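Local coordinates for DUF3992 domain-containing protein (PDB 7A02), which probably serves as the pilin-like subunit from which disulfide-linked appendages on the endospores of Bacillus cereus are built, at residues W27-T32 / I97-A101. Numbering follows the deposited sequence.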
loop_
_atom_site.group_PDB
_atom_site.type_symbol
_atom_site.label_atom_id
_atom_site.label_comp_id
_atom_site.label_asym_id
_atom_site.label_seq_id
_atom_site.Cartn_x
_atom_site.Cartn_y
_atom_site.Cartn_z
ATOM N N TRP A 27 9.883 3.643 -59.222
ATOM C CA TRP A 27 10.789 4.741 -59.513
ATOM C C TRP A 27 11.612 4.455 -60.757
ATOM O O TRP A 27 11.896 3.299 -61.089
ATOM C CB TRP A 27 11.731 5.009 -58.349
ATOM C CG TRP A 27 12.456 3.803 -57.896
ATOM C CD1 TRP A 27 12.096 2.975 -56.888
ATOM C CD2 TRP A 27 13.670 3.279 -58.432
ATOM N NE1 TRP A 27 13.006 1.964 -56.759
ATOM C CE2 TRP A 27 13.986 2.130 -57.699
ATOM C CE3 TRP A 27 14.521 3.671 -59.462
ATOM C CZ2 TRP A 27 15.111 1.368 -57.959
ATOM C CZ3 TRP A 27 15.634 2.915 -59.717
ATOM C CH2 TRP A 27 15.921 1.779 -58.972
ATOM N N THR A 28 11.993 5.540 -61.428
ATOM C CA THR A 28 12.927 5.533 -62.545
ATOM C C THR A 28 14.065 6.488 -62.223
ATOM O O THR A 28 13.823 7.635 -61.840
ATOM C CB THR A 28 12.243 5.961 -63.839
ATOM O OG1 THR A 28 11.007 5.252 -63.984
ATOM C CG2 THR A 28 13.131 5.666 -65.028
ATOM N N ALA A 29 15.297 6.025 -62.392
ATOM C CA ALA A 29 16.471 6.755 -61.935
ATOM C C ALA A 29 17.221 7.365 -63.110
ATOM O O ALA A 29 17.544 6.668 -64.075
ATOM C CB ALA A 29 17.403 5.834 -61.151
ATOM N N ALA A 30 17.506 8.660 -63.018
ATOM C CA ALA A 30 18.352 9.334 -63.987
ATOM C C ALA A 30 19.786 9.378 -63.467
ATOM O O ALA A 30 20.108 8.813 -62.422
ATOM C CB ALA A 30 17.822 10.736 -64.274
ATOM N N ALA A 31 20.667 10.054 -64.199
ATOM C CA ALA A 31 22.050 10.192 -63.744
ATOM C C ALA A 31 22.264 11.451 -62.924
ATOM O O ALA A 31 23.248 12.168 -63.111
ATOM C CB ALA A 31 22.993 10.158 -64.940
ATOM N N THR A 32 21.366 11.705 -61.978
ATOM C CA THR A 32 21.483 12.757 -60.980
ATOM C C THR A 32 20.730 12.286 -59.748
ATOM O O THR A 32 19.861 11.416 -59.830
ATOM C CB THR A 32 20.905 14.099 -61.450
ATOM O OG1 THR A 32 19.573 13.903 -61.937
ATOM C CG2 THR A 32 21.758 14.739 -62.531
ATOM N N ILE A 97 17.963 8.727 -54.630
ATOM C CA ILE A 97 18.465 7.624 -55.439
ATOM C C ILE A 97 19.283 8.175 -56.596
ATOM O O ILE A 97 18.980 9.231 -57.162
ATOM C CB ILE A 97 17.335 6.706 -55.954
ATOM C CG1 ILE A 97 16.378 7.480 -56.853
ATOM C CG2 ILE A 97 16.599 6.064 -54.810
ATOM C CD1 ILE A 97 15.396 6.608 -57.565
ATOM N N LEU A 98 20.351 7.453 -56.923
ATOM C CA LEU A 98 21.272 7.822 -57.990
ATOM C C LEU A 98 21.517 6.603 -58.860
ATOM O O LEU A 98 21.816 5.525 -58.343
ATOM C CB LEU A 98 22.592 8.333 -57.418
ATOM C CG LEU A 98 23.621 8.807 -58.436
ATOM C CD1 LEU A 98 23.092 9.985 -59.202
ATOM C CD2 LEU A 98 24.914 9.162 -57.741
ATOM N N GLY A 99 21.409 6.776 -60.175
ATOM C CA GLY A 99 21.623 5.692 -61.109
ATOM C C GLY A 99 22.392 6.154 -62.333
ATOM O O GLY A 99 22.581 7.349 -62.560
ATOM N N THR A 100 22.829 5.172 -63.113
ATOM C CA THR A 100 23.516 5.435 -64.365
ATOM C C THR A 100 22.537 6.082 -65.346
ATOM O O THR A 100 21.318 6.034 -65.169
ATOM C CB THR A 100 24.098 4.132 -64.914
ATOM O OG1 THR A 100 24.897 3.512 -63.902
ATOM C CG2 THR A 100 24.984 4.380 -66.123
ATOM N N ALA A 101 23.066 6.705 -66.393
ATOM C CA ALA A 101 22.216 7.320 -67.410
ATOM C C ALA A 101 21.670 6.274 -68.373
ATOM O O ALA A 101 21.743 6.407 -69.592
ATOM C CB ALA A 101 22.990 8.399 -68.154
#
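I97 and W27 both turn their first side-chain bond between their own backbone N and carbonyl carbon (chi1 62° and 53°). These torsions, with the I97 chain then extended (chi2 170°), put I97 CD1 against the six-membered part of the indole, 3.6 Å from W27 CE3. The methyl approaches the ring at a slant, and A29 CB borders the same methyl. Both A29 and I97 direct their CB toward the other segment, and A29 CB also faces the bare CA of G99, at 4.2 Å.

Polar evidence for pairing is slight. G99 N donates a weak, bent hydrogen bond to A30 O, 3.3 Å long. A31, next after A30, makes a fairly straight CA-H...O contact with G99 O. A31 is the centre of an inverse gamma turn; its CB touches A101 CB at 3.7 Å, while L98 CD1 packs against the T32 carbonyl group.

The contact joins the ends of strands 19-29 and 94-98, which belong to the two different sheets of a jelly-roll sandwich, as their pairing attests. Strand 19-29 pairs with strand 104-114, where E107 O accepts the W27 NE1 hydrogen bond; strand 94-98 lies between strands 34-38 and 60-66. W27 lies buried between the sheets, touching L51 and V53 of strand 46-55, F108 of strand 104-114 and I36 of strand 34-38.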